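Local coordinates for putative methyltransferase (Porphyromonas gingivalis, PDB 3LL7), which probably transfers a methyl group to a substrate not yet identified, perhaps an RNA, at residues 181-193 / 209-222. Numbering follows the deposited sequence. Where two conformers were deposited one is given.
Sequences VYAIADCEPDLIP and LSPMIDLWDTLQSL
Ile-213 lays its CD1 methyl over one face of the Tyr-182 ring, a CH-pi contact offset toward the rim, while Ser-210 CB comes in obliquely on the same side of the ring plane, 3.4 Å from Tyr-182 CE2. The phenol end is tied down through a water that lies 2.8 Å from Tyr-182 OH and accepts from Ser-210 N. Ser-210 OG, in turn, takes the amide of Met-212 in an ST turn (N to OG 3.0 Å). Ile-184 points into helix 215-221: with CG1 anti to the backbone N (chi1 -151°), CD1 reaches Leu-209 CD1, Thr-218 and Leu-222, whereas CG2 presses tightly on Ser-221 CB at 3.3 Å. In the parallel, Rossmann-like part of the sheet, the loop after strand 166-173 thus packs against the turn leaving its parallel neighbour, strand 204-209, and the helix that follows. Asp-217 OD2 accepts a weak bond from Ile-184 N (3.3 Å); Asp-214 N-caps the same helix, its OD2 receiving Asp-217 N through the anti lone pair. Farther along, the side chains of Leu-191 and Leu-209 cross, their CD1 and CD2 methyls 3.7 Å apart, and Leu-222 CD2 meets both Leu-191 CB and Ile-192 CG1. Lys-303 binds the carbonyls of Pro-211 and Ile-213.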
loop_
_atom_site.group_PDB
_atom_site.type_symbol
_atom_site.label_atom_id
_atom_site.label_comp_id
_atom_site.label_asym_id
_atom_site.label_seq_id
_atom_site.Cartn_x
_atom_site.Cartn_y
_atom_site.Cartn_z
ATOM N N VAL A 181 11.912 8.433 12.725
ATOM C CA VAL A 181 10.464 8.476 12.496
ATOM C C VAL A 181 10.029 9.311 11.281
ATOM O O VAL A 181 10.684 10.293 10.914
ATOM C CB VAL A 181 9.748 8.963 13.756
ATOM N N TYR A 182 8.918 8.903 10.666
ATOM C CA TYR A 182 8.289 9.665 9.584
ATOM C C TYR A 182 7.032 10.365 10.115
ATOM O O TYR A 182 6.019 9.726 10.401
ATOM C CB TYR A 182 7.972 8.763 8.375
ATOM C CG TYR A 182 7.633 9.497 7.068
ATOM C CD1 TYR A 182 7.303 10.866 7.052
ATOM C CD2 TYR A 182 7.607 8.809 5.843
ATOM C CE1 TYR A 182 6.967 11.533 5.848
ATOM C CE2 TYR A 182 7.275 9.467 4.637
ATOM C CZ TYR A 182 6.956 10.823 4.652
ATOM O OH TYR A 182 6.632 11.470 3.476
ATOM N N ALA A 183 7.126 11.686 10.251
ATOM C CA ALA A 183 6.037 12.513 10.764
ATOM C C ALA A 183 5.392 13.347 9.661
ATOM O O ALA A 183 6.024 13.660 8.645
ATOM C CB ALA A 183 6.542 13.423 11.886
ATOM N N ILE A 184 4.129 13.705 9.884
ATOM C CA ILE A 184 3.364 14.579 8.995
ATOM C C ILE A 184 4.063 15.923 8.730
ATOM O O ILE A 184 3.877 16.526 7.669
ATOM C CB ILE A 184 1.942 14.816 9.580
ATOM C CG1 ILE A 184 0.916 15.079 8.470
ATOM C CG2 ILE A 184 1.974 15.915 10.665
ATOM C CD1 ILE A 184 0.567 13.819 7.639
ATOM N N ALA A 185 4.869 16.375 9.693
ATOM C CA ALA A 185 5.659 17.602 9.561
ATOM C C ALA A 185 6.760 17.471 8.506
ATOM O O ALA A 185 7.236 18.471 7.988
ATOM C CB ALA A 185 6.255 18.009 10.920
ATOM N N ASP A 186 7.134 16.231 8.180
ATOM C CA ASP A 186 8.241 15.956 7.252
ATOM C C ASP A 186 7.807 15.883 5.786
ATOM O O ASP A 186 8.655 15.725 4.902
ATOM C CB ASP A 186 8.953 14.650 7.628
ATOM C CG ASP A 186 9.433 14.634 9.068
ATOM O OD1 ASP A 186 9.880 15.688 9.569
ATOM O OD2 ASP A 186 9.354 13.555 9.695
ATOM N N CYS A 187 6.504 15.998 5.536
ATOM C CA CYS A 187 5.961 15.877 4.177
ATOM C C CYS A 187 6.427 16.988 3.243
ATOM O O CYS A 187 6.394 18.170 3.591
ATOM C CB CYS A 187 4.433 15.801 4.195
ATOM S SG CYS A 187 3.818 14.182 4.721
ATOM N N GLU A 188 6.875 16.577 2.062
ATOM C CA GLU A 188 7.268 17.496 0.997
ATOM C C GLU A 188 6.462 17.162 -0.268
ATOM O O GLU A 188 6.716 16.136 -0.896
ATOM C CB GLU A 188 8.766 17.346 0.716
ATOM C CG GLU A 188 9.274 18.197 -0.424
ATOM C CD GLU A 188 9.451 19.631 -0.009
ATOM O OE1 GLU A 188 10.307 19.881 0.865
ATOM O OE2 GLU A 188 8.734 20.501 -0.553
ATOM N N PRO A 189 5.508 18.033 -0.660
ATOM C CA PRO A 189 5.185 19.364 -0.107
ATOM C C PRO A 189 4.472 19.291 1.239
ATOM O O PRO A 189 3.863 18.260 1.555
ATOM C CB PRO A 189 4.222 19.937 -1.142
ATOM C CG PRO A 189 3.557 18.711 -1.727
ATOM C CD PRO A 189 4.659 17.715 -1.826
ATOM N N ASP A 190 4.535 20.381 2.008
ATOM C CA ASP A 190 3.879 20.452 3.318
ATOM C C ASP A 190 2.367 20.508 3.118
ATOM O O ASP A 190 1.859 21.385 2.424
ATOM C CB ASP A 190 4.390 21.670 4.106
ATOM C CG ASP A 190 3.909 21.694 5.562
ATOM O OD1 ASP A 190 3.197 20.775 6.014
ATOM O OD2 ASP A 190 4.237 22.671 6.259
ATOM N N LEU A 191 1.656 19.552 3.718
ATOM C CA LEU A 191 0.222 19.370 3.458
ATOM C C LEU A 191 -0.682 20.417 4.099
ATOM O O LEU A 191 -1.802 20.661 3.633
ATOM C CB LEU A 191 -0.234 17.974 3.906
ATOM C CG LEU A 191 0.363 16.756 3.206
ATOM C CD1 LEU A 191 -0.203 15.486 3.832
ATOM C CD2 LEU A 191 0.105 16.773 1.697
ATOM N N ILE A 192 -0.207 21.017 5.181
ATOM C CA ILE A 192 -1.017 21.985 5.906
ATOM C C ILE A 192 -1.180 23.304 5.132
ATOM O O ILE A 192 -2.315 23.713 4.881
ATOM C CB ILE A 192 -0.560 22.123 7.383
ATOM C CG1 ILE A 192 -0.837 20.789 8.102
ATOM C CG2 ILE A 192 -1.297 23.257 8.070
ATOM C CD1 ILE A 192 0.054 20.486 9.309
ATOM N N PRO A 193 -0.069 23.948 4.700
ATOM C CA PRO A 193 -0.271 25.133 3.864
ATOM C C PRO A 193 -0.947 24.807 2.525
ATOM O O PRO A 193 -1.722 25.622 2.013
ATOM C CB PRO A 193 1.158 25.654 3.637
ATOM C CG PRO A 193 1.961 25.069 4.767
ATOM C CD PRO A 193 1.361 23.716 4.962
ATOM N N LEU A 209 -0.133 8.719 1.802
ATOM C CA LEU A 209 0.904 8.856 2.817
ATOM C C LEU A 209 1.630 7.545 3.046
ATOM O O LEU A 209 1.081 6.466 2.807
ATOM C CB LEU A 209 0.292 9.337 4.128
ATOM C CG LEU A 209 -0.494 10.647 4.104
ATOM C CD1 LEU A 209 -1.178 10.849 5.457
ATOM C CD2 LEU A 209 0.421 11.821 3.778
ATOM N N SER A 210 2.887 7.639 3.501
ATOM C CA SER A 210 3.669 6.447 3.839
ATOM C C SER A 210 3.013 5.585 4.918
ATOM O O SER A 210 2.475 6.122 5.873
ATOM C CB SER A 210 5.043 6.867 4.353
ATOM O OG SER A 210 5.702 5.742 4.903
ATOM N N PRO A 211 3.097 4.244 4.796
ATOM C CA PRO A 211 2.646 3.391 5.903
ATOM C C PRO A 211 3.424 3.584 7.233
ATOM O O PRO A 211 3.028 3.020 8.247
ATOM C CB PRO A 211 2.839 1.956 5.372
ATOM C CG PRO A 211 3.237 2.049 4.002
ATOM C CD PRO A 211 3.712 3.456 3.709
HETATM N N MSE A 212 4.496 4.373 7.224
HETATM C CA MSE A 212 5.273 4.617 8.443
HETATM C C MSE A 212 4.736 5.786 9.272
HETATM O O MSE A 212 5.161 5.978 10.410
HETATM C CB MSE A 212 6.756 4.846 8.113
HETATM C CG MSE A 212 7.411 3.677 7.395
HETATM SE SE MSE A 212 7.320 2.038 8.438
HETATM C CE MSE A 212 8.775 2.378 9.701
ATOM N N ILE A 213 3.818 6.566 8.698
ATOM C CA ILE A 213 3.206 7.697 9.408
ATOM C C ILE A 213 2.249 7.203 10.469
ATOM O O ILE A 213 1.520 6.244 10.255
ATOM C CB ILE A 213 2.439 8.659 8.450
ATOM C CG1 ILE A 213 3.286 8.995 7.230
ATOM C CG2 ILE A 213 2.060 9.977 9.162
ATOM C CD1 ILE A 213 4.287 10.076 7.469
ATOM N N ASP A 214 2.284 7.855 11.625
ATOM C CA ASP A 214 1.375 7.549 12.715
ATOM C C ASP A 214 -0.043 8.021 12.356
ATOM O O ASP A 214 -0.224 9.177 11.942
ATOM C CB ASP A 214 1.875 8.269 13.971
ATOM C CG ASP A 214 1.139 7.856 15.211
ATOM O OD1 ASP A 214 1.451 6.771 15.742
ATOM O OD2 ASP A 214 0.266 8.627 15.665
ATOM N N LEU A 215 -1.039 7.143 12.516
ATOM C CA LEU A 215 -2.439 7.515 12.257
ATOM C C LEU A 215 -2.907 8.652 13.122
ATOM O O LEU A 215 -3.537 9.584 12.620
ATOM C CB LEU A 215 -3.411 6.342 12.459
ATOM C CG LEU A 215 -3.849 5.581 11.233
ATOM C CD1 LEU A 215 -2.731 4.631 10.873
ATOM C CD2 LEU A 215 -5.125 4.795 11.513
ATOM N N TRP A 216 -2.613 8.575 14.420
ATOM C CA TRP A 216 -3.111 9.568 15.346
ATOM C C TRP A 216 -2.420 10.906 15.075
ATOM O O TRP A 216 -3.081 11.941 15.021
ATOM C CB TRP A 216 -2.979 9.097 16.807
ATOM C CG TRP A 216 -3.728 9.954 17.792
ATOM C CD1 TRP A 216 -3.206 10.580 18.889
ATOM C CD2 TRP A 216 -5.124 10.297 17.764
ATOM N NE1 TRP A 216 -4.186 11.286 19.548
ATOM C CE2 TRP A 216 -5.371 11.132 18.877
ATOM C CE3 TRP A 216 -6.187 9.983 16.907
ATOM C CZ2 TRP A 216 -6.639 11.655 19.157
ATOM C CZ3 TRP A 216 -7.449 10.507 17.187
ATOM C CH2 TRP A 216 -7.661 11.331 18.303
ATOM N N ASP A 217 -1.110 10.875 14.824
ATOM C CA ASP A 217 -0.376 12.087 14.436
ATOM C C ASP A 217 -1.023 12.737 13.216
ATOM O O ASP A 217 -1.246 13.949 13.199
ATOM C CB ASP A 217 1.095 11.779 14.130
ATOM C CG ASP A 217 1.918 13.046 13.810
ATOM O OD1 ASP A 217 2.161 13.841 14.743
ATOM O OD2 ASP A 217 2.332 13.238 12.641
ATOM N N THR A 218 -1.327 11.925 12.201
ATOM C CA THR A 218 -2.008 12.417 11.019
ATOM C C THR A 218 -3.338 13.081 11.362
ATOM O O THR A 218 -3.603 14.194 10.904
ATOM C CB THR A 218 -2.259 11.298 9.981
ATOM O OG1 THR A 218 -1.012 10.710 9.593
ATOM C CG2 THR A 218 -2.976 11.846 8.729
ATOM N N LEU A 219 -4.173 12.385 12.138
ATOM C CA LEU A 219 -5.520 12.869 12.458
ATOM C C LEU A 219 -5.497 14.113 13.349
ATOM O O LEU A 219 -6.411 14.938 13.282
ATOM C CB LEU A 219 -6.391 11.758 13.073
ATOM C CG LEU A 219 -6.828 10.616 12.134
ATOM C CD1 LEU A 219 -7.596 9.538 12.895
ATOM C CD2 LEU A 219 -7.664 11.120 10.949
ATOM N N GLN A 220 -4.461 14.241 14.177
ATOM C CA GLN A 220 -4.286 15.435 15.011
ATOM C C GLN A 220 -3.743 16.626 14.221
ATOM O O GLN A 220 -3.984 17.768 14.594
ATOM C CB GLN A 220 -3.368 15.149 16.207
ATOM C CG GLN A 220 -3.976 14.252 17.273
ATOM C CD GLN A 220 -3.138 14.210 18.543
ATOM O OE1 GLN A 220 -1.981 13.786 18.525
ATOM N NE2 GLN A 220 -3.722 14.649 19.652
ATOM N N SER A 221 -3.024 16.362 13.130
ATOM C CA SER A 221 -2.289 17.428 12.414
ATOM C C SER A 221 -2.981 18.020 11.199
ATOM O O SER A 221 -2.688 19.144 10.800
ATOM C CB SER A 221 -0.907 16.949 11.981
ATOM O OG SER A 221 -0.211 16.366 13.059
ATOM N N LEU A 222 -3.859 17.249 10.578
ATOM C CA LEU A 222 -4.491 17.689 9.348
ATOM C C LEU A 222 -5.885 18.199 9.652
ATOM O O LEU A 222 -6.619 17.592 10.434
ATOM C CB LEU A 222 -4.536 16.542 8.331
ATOM C CG LEU A 222 -3.193 16.092 7.746
ATOM C CD1 LEU A 222 -3.382 14.951 6.759
ATOM C CD2 LEU A 222 -2.447 17.259 7.074
HETATM O O HOH W 1 4.075 10.406 3.269
#